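Local coordinates for protein purine nucleoside phosphorylase (Thermus thermophilus, PDB 1ODI) that probably catalyses the reversible phosphorolysis of purine nucleosides, freeing the base and leaving the sugar as a 1-phosphate, and binds adenosine as a hexamer, at residues Arg44-Tyr49 with Val60-Met65; Gly89-Ala94 with Ala198-Ser203; Ala154-Phe159 with Phe178-Ser183. All coordinates share one frame; numbering follows the deposited sequence.

How the contacts relate
All three contacts belong to one mixed beta sheet, and each reaches the adenosine of chain H. Contacts 2 and 3 are close neighbours, their centres about 10 Å apart: strands 84-93 and 175-179 run side by side, with F178 N 2.9 Å from G92 O, a probable hydrogen bond. Together they line the base, bind the ribose through M180 and, through T90, a sulfate. Contact 1 lies about 18 Å, centre to centre, from either. It meets contact 3 where M65 CA approaches E181 OE1 at 3.2 Å, and it serves two sites: M65 lies beside the sugar in its own subunit, whereas R44 reaches a sulfate in the second subunit.

Contact 1: Arg44-Tyr49 with Val60-Met65; sequences RGLWGY and VQTTGM. With ADN (adenosine), chain J; ADN (adenosine), chain H; SO4 (sulfate ion), chain I.
Q61 and T62 turn their polar ends onto the backbone of L46 and W47 at the open end of a beta hairpin, where the chains run on just beyond the paired strands. The Q61 chain leaves with CG anti to the backbone N and then bends at chi2 (59°), which folds the amide back over the partner segment. Its NE2 comes down on L46 O from above the carbonyl plane, at 3.0 Å, while a second, straighter bond runs to T62 O on a lone pair; both acceptors lie close to the amide plane, and the amide's other branch, OE1, is hydrogen-bonded to Y40 OH. T62 grips W47 O twice: OG1 binds in the carbonyl plane at 2.7 Å, and the backbone N at 2.9 Å. The L46 branch CD2 reaches alongside the backbone, 3.6 Å from T62 O. Farther along, Y49 and V60 form a hydrogen-bonded pair, and the Y49 ring presents its edge to V60 O. R44 crosses the subunit interface to a sulfate also bound by T90 and R87 of the second subunit, its NH2 3.2 Å from O2. The hairpin of strands 48-53 and 56-61 packs with helix 23-33 against Y49 and T62, helix 67-79 against L46 and Q61, and strand 16-19 beside Q61.

Contact 2: Gly89-Ala94 with Ala198-Ser203; sequences GTAGAA and AILAVS. With ADN (adenosine), chain H; SO4 (sulfate ion), chain G.
Strands 89-93 and 198-203 run parallel in register, G89 beside L200, T90 beside A201 and A91 beside V202, although their axes are turned 53° from each other. G89 and A91 supply the bonding: G89 N donates to I199 O, A201 N to G89 O at 3.0 Å, and S203 N to A91 O at 3.1 Å, whereas the link from A91 N to A201 O is weak. A91, L200 and V202 share a face, where A91 CB approaches L200 CB loosely; V202 CG1 also reaches A93 CB at 4.0 Å. T90 turns to the face of A201, and S203 points toward the partner strand, its OG 3.4 Å from T90 CB. With chi1 at 63°, T90 OG1 stands between its backbone N and carbonyl carbon and meets sulfate O3 of chain G at 2.8 Å. T90 N holds O1 of that sulfate in a nearly straight bond, and one water joins OG1 to S203 OG. A valine in place of T90 would probably deprive sulfate O3 of its hydroxyl donor and leave the water tied to S203 OG alone of the two. The sulfate, also held by R25 and R87 and by R44 of the second subunit, lies beside the ribose, consistent with occupation of the phosphate site of a phosphorylase.

Contact 3: Ala154-Phe159 with Phe178-Ser183; sequences ASEDAF and FEMEAS. With ADN (adenosine), chain H.
Backbone bonds join strand 152-155 to strand 175-179 in parallel: E179 N donates to A154 O at 2.9 Å, and E156 N to E179 O. The side-chain bonds gather at S155 and E179. S155 OG accepts from S183 N at 2.8 Å in an almost linear bond and gives its own proton to E179 OE1 at 2.6 Å. The glutamate chain, bent at chi2 (97°), brings OE1 back to accept also from E181 N, above the carboxylate plane, and from A182 N, on the syn lone pair; OE2 forms a salt bridge with R87. Van der Waals contacts flank this network. A154 CB sits over the face of the F178 ring, 4.1 Å from its centroid, in a CH-pi contact, while M180 lays CG against E156 O and brings SD to the edge of the F159 ring. The adenosine is met from the same turn: M180 N binds O2' at 2.9 Å, and E181 OE1, bonded to G66 N, lies 2.8 Å from O3', while E181 OE2 is salt-bridged to R87. F159 CE1 comes within 3.5 Å of C6 of the base, and H5 of the second subunit meets the F159 ring edge-to-face. Three donors on OE1 and R87 on OE2 fix the position and rotation of the E179 carboxylate. S155 and E179 tie the start of helix 182-191 to the two strand ends, and so set M180 and E181, which follow strand 175-179, beside the ribose.

Contact 1: Arg44-Tyr49 with Val60-Met65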
loop_
_atom_site.group_PDB
_atom_site.type_symbol
_atom_site.label_atom_id
_atom_site.label_comp_id
_atom_site.label_asym_id
_atom_site.label_seq_id
_atom_site.Cartn_x
_atom_site.Cartn_y
_atom_site.Cartn_z
ATOM N N ARG A 44 26.864 0.370 -24.015
ATOM C CA ARG A 44 25.485 -0.064 -23.793
ATOM C C ARG A 44 24.486 0.548 -24.774
ATOM O O ARG A 44 23.281 0.492 -24.554
ATOM C CB ARG A 44 25.049 0.225 -22.351
ATOM C CG ARG A 44 25.657 -0.723 -21.322
ATOM C CD ARG A 44 25.023 -0.525 -19.955
ATOM N NE ARG A 44 25.487 -1.493 -18.959
ATOM C CZ ARG A 44 25.041 -2.742 -18.841
ATOM N NH1 ARG A 44 24.105 -3.209 -19.658
ATOM N NH2 ARG A 44 25.520 -3.521 -17.882
ATOM N N GLY A 45 24.994 1.110 -25.867
ATOM C CA GLY A 45 24.122 1.722 -26.852
ATOM C C GLY A 45 23.626 3.095 -26.420
ATOM O O GLY A 45 22.887 3.763 -27.150
ATOM N N LEU A 46 24.033 3.512 -25.225
ATOM C CA LEU A 46 23.636 4.804 -24.690
ATOM C C LEU A 46 24.411 5.919 -25.396
ATOM O O LEU A 46 25.235 6.607 -24.786
ATOM C CB LEU A 46 23.899 4.821 -23.187
ATOM C CG LEU A 46 23.059 3.816 -22.389
ATOM C CD1 LEU A 46 23.596 3.710 -20.963
ATOM C CD2 LEU A 46 21.585 4.252 -22.393
ATOM N N TRP A 47 24.125 6.092 -26.687
ATOM C CA TRP A 47 24.796 7.083 -27.523
ATOM C C TRP A 47 24.722 8.520 -27.020
ATOM O O TRP A 47 23.644 9.096 -26.831
ATOM C CB TRP A 47 24.261 6.992 -28.953
ATOM C CG TRP A 47 24.702 5.749 -29.689
ATOM C CD1 TRP A 47 25.471 4.729 -29.198
ATOM C CD2 TRP A 47 24.402 5.401 -31.049
ATOM N NE1 TRP A 47 25.666 3.767 -30.165
ATOM C CE2 TRP A 47 25.018 4.155 -31.309
ATOM C CE3 TRP A 47 23.667 6.019 -32.070
ATOM C CZ2 TRP A 47 24.922 3.515 -32.554
ATOM C CZ3 TRP A 47 23.574 5.386 -33.305
ATOM C CH2 TRP A 47 24.197 4.146 -33.535
ATOM N N GLY A 48 25.899 9.095 -26.809
ATOM C CA GLY A 48 25.983 10.455 -26.313
ATOM C C GLY A 48 26.837 11.333 -27.197
ATOM O O GLY A 48 27.935 10.946 -27.604
ATOM N N TYR A 49 26.331 12.528 -27.488
ATOM C CA TYR A 49 27.040 13.467 -28.339
ATOM C C TYR A 49 27.103 14.861 -27.729
ATOM O O TYR A 49 26.224 15.268 -26.970
ATOM C CB TYR A 49 26.348 13.588 -29.707
ATOM C CG TYR A 49 26.084 12.286 -30.440
ATOM C CD1 TYR A 49 25.073 11.419 -30.031
ATOM C CD2 TYR A 49 26.825 11.937 -31.571
ATOM C CE1 TYR A 49 24.801 10.241 -30.731
ATOM C CE2 TYR A 49 26.560 10.762 -32.279
ATOM C CZ TYR A 49 25.547 9.920 -31.854
ATOM O OH TYR A 49 25.281 8.762 -32.550
ATOM N N VAL A 60 23.647 15.744 -26.305
ATOM C CA VAL A 60 22.468 14.956 -26.635
ATOM C C VAL A 60 22.779 13.542 -26.163
ATOM O O VAL A 60 23.553 12.828 -26.795
ATOM C CB VAL A 60 22.223 14.939 -28.148
ATOM C CG1 VAL A 60 20.874 14.286 -28.457
ATOM C CG2 VAL A 60 22.290 16.354 -28.687
ATOM N N GLN A 61 22.175 13.150 -25.043
ATOM C CA GLN A 61 22.410 11.837 -24.445
ATOM C C GLN A 61 21.230 10.886 -24.585
ATOM O O GLN A 61 20.085 11.271 -24.370
ATOM C CB GLN A 61 22.749 12.003 -22.954
ATOM C CG GLN A 61 22.974 10.705 -22.201
ATOM C CD GLN A 61 24.106 9.883 -22.788
ATOM O OE1 GLN A 61 25.228 10.364 -22.931
ATOM N NE2 GLN A 61 23.816 8.633 -23.132
ATOM N N THR A 62 21.521 9.642 -24.947
ATOM C CA THR A 62 20.488 8.633 -25.085
ATOM C C THR A 62 20.176 8.118 -23.686
ATOM O O THR A 62 21.091 7.820 -22.906
ATOM C CB THR A 62 20.964 7.461 -25.948
ATOM O OG1 THR A 62 21.206 7.910 -27.287
ATOM C CG2 THR A 62 19.916 6.371 -25.969
ATOM N N THR A 63 18.892 8.007 -23.361
ATOM C CA THR A 63 18.497 7.539 -22.036
ATOM C C THR A 63 18.087 6.073 -22.013
ATOM O O THR A 63 18.237 5.400 -20.996
ATOM C CB THR A 63 17.306 8.348 -21.482
ATOM O OG1 THR A 63 16.155 8.117 -22.302
ATOM C CG2 THR A 63 17.618 9.839 -21.472
ATOM N N GLY A 64 17.583 5.582 -23.140
ATOM C CA GLY A 64 17.108 4.215 -23.198
ATOM C C GLY A 64 15.638 4.321 -22.830
ATOM O O GLY A 64 15.152 5.432 -22.618
ATOM N N MET A 65 14.928 3.201 -22.751
ATOM C CA MET A 65 13.510 3.230 -22.402
ATOM C C MET A 65 13.272 2.825 -20.946
ATOM O O MET A 65 13.842 1.846 -20.459
ATOM C CB MET A 65 12.708 2.280 -23.306
ATOM C CG MET A 65 12.855 2.526 -24.785
ATOM S SD MET A 65 11.764 1.480 -25.784
ATOM C CE MET A 65 12.638 -0.129 -25.667
HETATM O "O5'" ADN J . 24.695 -1.850 -14.676
HETATM C "C5'" ADN J . 23.358 -2.127 -14.309
HETATM C "C4'" ADN J . 22.933 -3.302 -15.212
HETATM O "O4'" ADN J . 23.718 -4.533 -15.021
HETATM C "C3'" ADN J . 21.513 -3.736 -14.929
HETATM O "O3'" ADN J . 20.956 -4.042 -16.221
HETATM C "C2'" ADN J . 21.605 -4.989 -14.022
HETATM O "O2'" ADN J . 20.824 -6.106 -14.453
HETATM C "C1'" ADN J . 23.145 -5.221 -13.898
HETATM N N9 ADN J . 23.800 -4.801 -12.608
HETATM C C8 ADN J . 25.168 -4.961 -12.323
HETATM N N7 ADN J . 25.549 -4.523 -11.150
HETATM C C5 ADN J . 24.372 -4.029 -10.583
HETATM C C6 ADN J . 24.070 -3.390 -9.303
HETATM N N6 ADN J . 24.993 -3.157 -8.355
HETATM N N1 ADN J . 22.767 -3.018 -9.078
HETATM C C2 ADN J . 21.811 -3.244 -10.026
HETATM N N3 ADN J . 21.973 -3.822 -11.246
HETATM C C4 ADN J . 23.277 -4.189 -11.466
HETATM O "O5'" ADN H . 8.144 3.176 -27.554
HETATM C "C5'" ADN H . 8.048 3.333 -26.150
HETATM C "C4'" ADN H . 8.993 4.507 -25.829
HETATM O "O4'" ADN H . 8.609 5.787 -26.463
HETATM C "C3'" ADN H . 9.017 4.831 -24.346
HETATM O "O3'" ADN H . 10.397 5.087 -24.018
HETATM C "C2'" ADN H . 8.125 6.080 -24.145
HETATM O "O2'" ADN H . 8.757 7.140 -23.432
HETATM C "C1'" ADN H . 7.651 6.418 -25.593
HETATM N N9 ADN H . 6.229 6.021 -25.936
HETATM C C8 ADN H . 5.613 6.255 -27.180
HETATM N N7 ADN H . 4.382 5.829 -27.288
HETATM C C5 ADN H . 4.121 5.262 -26.040
HETATM C C6 ADN H . 2.953 4.599 -25.477
HETATM N N6 ADN H . 1.820 4.419 -26.163
HETATM N N1 ADN H . 3.043 4.145 -24.178
HETATM C C2 ADN H . 4.195 4.322 -23.472
HETATM N N3 ADN H . 5.344 4.921 -23.892
HETATM C C4 ADN H . 5.244 5.367 -25.185
HETATM S S SO4 I . 23.124 -6.840 -17.709
HETATM O O1 SO4 I . 22.421 -5.606 -18.103
HETATM O O2 SO4 I . 24.568 -6.564 -17.601
HETATM O O3 SO4 I . 22.887 -7.882 -18.723
HETATM O O4 SO4 I . 22.625 -7.324 -16.409
#

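Contact 2: Gly89-Ala94 with Ala198-Ser203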
loop_
_atom_site.group_PDB
_atom_site.type_symbol
_atom_site.label_atom_id
_atom_site.label_comp_id
_atom_site.label_asym_id
_atom_site.label_seq_id
_atom_site.Cartn_x
_atom_site.Cartn_y
_atom_site.Cartn_z
ATOM N N GLY A 89 11.222 13.365 -26.106
ATOM C CA GLY A 89 10.773 12.032 -26.477
ATOM C C GLY A 89 9.442 11.961 -27.199
ATOM O O GLY A 89 8.956 12.947 -27.746
ATOM N N THR A 90 8.855 10.772 -27.217
ATOM C CA THR A 90 7.561 10.576 -27.853
ATOM C C THR A 90 6.631 9.994 -26.797
ATOM O O THR A 90 7.094 9.543 -25.754
ATOM C CB THR A 90 7.664 9.606 -29.050
ATOM O OG1 THR A 90 8.078 8.318 -28.591
ATOM C CG2 THR A 90 8.686 10.113 -30.058
ATOM N N ALA A 91 5.329 10.012 -27.060
ATOM C CA ALA A 91 4.353 9.482 -26.109
ATOM C C ALA A 91 3.084 8.993 -26.807
ATOM O O ALA A 91 2.844 9.311 -27.970
ATOM C CB ALA A 91 4.004 10.554 -25.065
ATOM N N GLY A 92 2.287 8.208 -26.086
ATOM C CA GLY A 92 1.048 7.691 -26.640
ATOM C C GLY A 92 -0.150 8.435 -26.087
ATOM O O GLY A 92 -0.334 8.476 -24.871
ATOM N N ALA A 93 -0.960 9.024 -26.969
ATOM C CA ALA A 93 -2.147 9.786 -26.554
ATOM C C ALA A 93 -3.150 8.963 -25.740
ATOM O O ALA A 93 -3.488 7.833 -26.098
ATOM C CB ALA A 93 -2.834 10.374 -27.774
ATOM N N ALA A 94 -3.629 9.545 -24.643
ATOM C CA ALA A 94 -4.578 8.868 -23.762
ATOM C C ALA A 94 -6.004 9.001 -24.270
ATOM O O ALA A 94 -6.884 8.240 -23.875
ATOM C CB ALA A 94 -4.478 9.429 -22.355
ATOM N N ALA A 198 10.632 18.615 -20.016
ATOM C CA ALA A 198 10.285 17.544 -20.938
ATOM C C ALA A 198 9.329 18.005 -22.014
ATOM O O ALA A 198 8.362 18.699 -21.738
ATOM C CB ALA A 198 9.683 16.364 -20.177
ATOM N N ILE A 199 9.622 17.635 -23.251
ATOM C CA ILE A 199 8.758 17.980 -24.365
ATOM C C ILE A 199 8.584 16.705 -25.175
ATOM O O ILE A 199 9.544 15.968 -25.435
ATOM C CB ILE A 199 9.349 19.131 -25.222
ATOM C CG1 ILE A 199 8.374 19.482 -26.345
ATOM C CG2 ILE A 199 10.722 18.755 -25.753
ATOM C CD1 ILE A 199 8.783 20.704 -27.143
ATOM N N LEU A 200 7.347 16.431 -25.559
ATOM C CA LEU A 200 7.051 15.207 -26.279
ATOM C C LEU A 200 6.306 15.390 -27.583
ATOM O O LEU A 200 5.578 16.364 -27.780
ATOM C CB LEU A 200 6.241 14.294 -25.365
ATOM C CG LEU A 200 6.870 14.155 -23.983
ATOM C CD1 LEU A 200 5.800 14.178 -22.920
ATOM C CD2 LEU A 200 7.680 12.884 -23.929
ATOM N N ALA A 201 6.498 14.425 -28.470
ATOM C CA ALA A 201 5.829 14.411 -29.759
ATOM C C ALA A 201 4.981 13.143 -29.764
ATOM O O ALA A 201 5.506 12.037 -29.681
ATOM C CB ALA A 201 6.851 14.361 -30.881
ATOM N N VAL A 202 3.667 13.306 -29.829
ATOM C CA VAL A 202 2.779 12.155 -29.847
ATOM C C VAL A 202 3.110 11.324 -31.080
ATOM O O VAL A 202 3.084 11.836 -32.205
ATOM C CB VAL A 202 1.309 12.597 -29.918
ATOM C CG1 VAL A 202 0.405 11.383 -29.880
ATOM C CG2 VAL A 202 0.997 13.545 -28.767
ATOM N N SER A 203 3.434 10.049 -30.874
ATOM C CA SER A 203 3.776 9.173 -31.995
ATOM C C SER A 203 2.709 8.114 -32.250
ATOM O O SER A 203 2.757 7.390 -33.248
ATOM C CB SER A 203 5.125 8.497 -31.743
ATOM O OG SER A 203 5.120 7.811 -30.510
HETATM O "O5'" ADN H . 8.144 3.176 -27.554
HETATM C "C5'" ADN H . 8.048 3.333 -26.150
HETATM C "C4'" ADN H . 8.993 4.507 -25.829
HETATM O "O4'" ADN H . 8.609 5.787 -26.463
HETATM C "C3'" ADN H . 9.017 4.831 -24.346
HETATM O "O3'" ADN H . 10.397 5.087 -24.018
HETATM C "C2'" ADN H . 8.125 6.080 -24.145
HETATM O "O2'" ADN H . 8.757 7.140 -23.432
HETATM C "C1'" ADN H . 7.651 6.418 -25.593
HETATM N N9 ADN H . 6.229 6.021 -25.936
HETATM C C8 ADN H . 5.613 6.255 -27.180
HETATM N N7 ADN H . 4.382 5.829 -27.288
HETATM C C5 ADN H . 4.121 5.262 -26.040
HETATM C C6 ADN H . 2.953 4.599 -25.477
HETATM N N6 ADN H . 1.820 4.419 -26.163
HETATM N N1 ADN H . 3.043 4.145 -24.178
HETATM C C2 ADN H . 4.195 4.322 -23.472
HETATM N N3 ADN H . 5.344 4.921 -23.892
HETATM C C4 ADN H . 5.244 5.367 -25.185
HETATM S S SO4 G . 11.296 8.089 -26.509
HETATM O O1 SO4 G . 10.236 8.544 -25.593
HETATM O O2 SO4 G . 12.406 9.056 -26.491
HETATM O O3 SO4 G . 10.745 7.981 -27.874
HETATM O O4 SO4 G . 11.801 6.772 -26.081
HETATM O O HOH W 1 7.416 6.263 -30.408
#

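Contact 3: Ala154-Phe159 with Phe178-Ser183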
loop_
_atom_site.group_PDB
_atom_site.type_symbol
_atom_site.label_atom_id
_atom_site.label_comp_id
_atom_site.label_asym_id
_atom_site.label_seq_id
_atom_site.Cartn_x
_atom_site.Cartn_y
_atom_site.Cartn_z
ATOM N N ALA A 154 1.926 10.701 -18.160
ATOM C CA ALA A 154 2.047 9.689 -17.132
ATOM C C ALA A 154 3.231 8.795 -17.460
ATOM O O ALA A 154 3.335 8.269 -18.567
ATOM C CB ALA A 154 0.761 8.879 -17.048
ATOM N N SER A 155 4.135 8.648 -16.497
ATOM C CA SER A 155 5.315 7.812 -16.679
ATOM C C SER A 155 4.998 6.427 -16.147
ATOM O O SER A 155 4.769 6.259 -14.951
ATOM C CB SER A 155 6.510 8.402 -15.926
ATOM O OG SER A 155 6.891 9.659 -16.463
ATOM N N GLU A 156 4.978 5.440 -17.041
ATOM C CA GLU A 156 4.666 4.062 -16.667
ATOM C C GLU A 156 5.838 3.099 -16.883
ATOM O O GLU A 156 6.839 3.445 -17.508
ATOM C CB GLU A 156 3.464 3.570 -17.467
ATOM C CG GLU A 156 3.697 3.563 -18.966
ATOM C CD GLU A 156 2.570 2.885 -19.724
ATOM O OE1 GLU A 156 2.618 2.845 -20.969
ATOM O OE2 GLU A 156 1.632 2.390 -19.070
ATOM N N ASP A 157 5.694 1.885 -16.363
ATOM C CA ASP A 157 6.722 0.860 -16.495
ATOM C C ASP A 157 6.360 -0.191 -17.533
ATOM O O ASP A 157 7.223 -0.666 -18.266
ATOM C CB ASP A 157 6.948 0.147 -15.157
ATOM C CG ASP A 157 7.862 0.912 -14.227
ATOM O OD1 ASP A 157 7.938 0.526 -13.043
ATOM O OD2 ASP A 157 8.510 1.887 -14.672
ATOM N N ALA A 158 5.080 -0.554 -17.590
ATOM C CA ALA A 158 4.621 -1.596 -18.505
ATOM C C ALA A 158 3.966 -1.091 -19.778
ATOM O O ALA A 158 2.786 -0.742 -19.783
ATOM C CB ALA A 158 3.670 -2.533 -17.770
ATOM N N PHE A 159 4.730 -1.086 -20.864
ATOM C CA PHE A 159 4.216 -0.617 -22.141
ATOM C C PHE A 159 2.988 -1.411 -22.565
ATOM O O PHE A 159 1.973 -0.826 -22.946
ATOM C CB PHE A 159 5.285 -0.742 -23.225
ATOM C CG PHE A 159 4.893 -0.130 -24.546
ATOM C CD1 PHE A 159 5.201 1.200 -24.831
ATOM C CD2 PHE A 159 4.216 -0.884 -25.510
ATOM C CE1 PHE A 159 4.847 1.772 -26.057
ATOM C CE2 PHE A 159 3.855 -0.318 -26.741
ATOM C CZ PHE A 159 4.173 1.014 -27.011
ATOM N N PHE A 178 0.897 8.840 -22.318
ATOM C CA PHE A 178 1.739 7.961 -21.539
ATOM C C PHE A 178 3.105 7.858 -22.166
ATOM O O PHE A 178 3.232 7.725 -23.383
ATOM C CB PHE A 178 1.133 6.556 -21.438
ATOM C CG PHE A 178 -0.076 6.480 -20.560
ATOM C CD1 PHE A 178 -1.295 7.000 -20.985
ATOM C CD2 PHE A 178 0.015 5.935 -19.283
ATOM C CE1 PHE A 178 -2.413 6.984 -20.146
ATOM C CE2 PHE A 178 -1.094 5.914 -18.437
ATOM C CZ PHE A 178 -2.312 6.441 -18.870
ATOM N N GLU A 179 4.123 7.934 -21.318
ATOM C CA GLU A 179 5.500 7.805 -21.748
ATOM C C GLU A 179 6.248 7.097 -20.611
ATOM O O GLU A 179 5.632 6.740 -19.603
ATOM C CB GLU A 179 6.080 9.179 -22.106
ATOM C CG GLU A 179 5.910 10.241 -21.067
ATOM C CD GLU A 179 7.139 10.385 -20.222
ATOM O OE1 GLU A 179 7.136 9.888 -19.080
ATOM O OE2 GLU A 179 8.115 10.985 -20.716
ATOM N N MET A 180 7.555 6.889 -20.757
ATOM C CA MET A 180 8.294 6.132 -19.750
ATOM C C MET A 180 9.594 6.696 -19.182
ATOM O O MET A 180 10.508 5.927 -18.884
ATOM C CB MET A 180 8.592 4.736 -20.308
ATOM C CG MET A 180 7.363 3.960 -20.771
ATOM S SD MET A 180 7.787 2.455 -21.701
ATOM C CE MET A 180 8.467 1.419 -20.394
ATOM N N GLU A 181 9.704 8.010 -19.024
ATOM C CA GLU A 181 10.937 8.545 -18.465
ATOM C C GLU A 181 10.792 9.809 -17.627
ATOM O O GLU A 181 11.549 10.012 -16.679
ATOM C CB GLU A 181 11.966 8.808 -19.577
ATOM C CG GLU A 181 12.544 7.563 -20.228
ATOM C CD GLU A 181 11.757 7.125 -21.446
ATOM O OE1 GLU A 181 11.829 5.926 -21.822
ATOM O OE2 GLU A 181 11.075 7.989 -22.032
ATOM N N ALA A 182 9.810 10.640 -17.959
ATOM C CA ALA A 182 9.618 11.923 -17.285
ATOM C C ALA A 182 9.624 11.974 -15.756
ATOM O O ALA A 182 10.456 12.671 -15.168
ATOM C CB ALA A 182 8.364 12.612 -17.832
ATOM N N SER A 183 8.715 11.254 -15.110
ATOM C CA SER A 183 8.638 11.273 -13.649
ATOM C C SER A 183 9.978 11.239 -12.913
ATOM O O SER A 183 10.220 12.047 -12.015
ATOM C CB SER A 183 7.769 10.118 -13.154
ATOM O OG SER A 183 8.273 8.884 -13.627
HETATM O "O5'" ADN H . 8.144 3.176 -27.554
HETATM C "C5'" ADN H . 8.048 3.333 -26.150
HETATM C "C4'" ADN H . 8.993 4.507 -25.829
HETATM O "O4'" ADN H . 8.609 5.787 -26.463
HETATM C "C3'" ADN H . 9.017 4.831 -24.346
HETATM O "O3'" ADN H . 10.397 5.087 -24.018
HETATM C "C2'" ADN H . 8.125 6.080 -24.145
HETATM O "O2'" ADN H . 8.757 7.140 -23.432
HETATM C "C1'" ADN H . 7.651 6.418 -25.593
HETATM N N9 ADN H . 6.229 6.021 -25.936
HETATM C C8 ADN H . 5.613 6.255 -27.180
HETATM N N7 ADN H . 4.382 5.829 -27.288
HETATM C C5 ADN H . 4.121 5.262 -26.040
HETATM C C6 ADN H . 2.953 4.599 -25.477
HETATM N N6 ADN H . 1.820 4.419 -26.163
HETATM N N1 ADN H . 3.043 4.145 -24.178
HETATM C C2 ADN H . 4.195 4.322 -23.472
HETATM N N3 ADN H . 5.344 4.921 -23.892
HETATM C C4 ADN H . 5.244 5.367 -25.185
#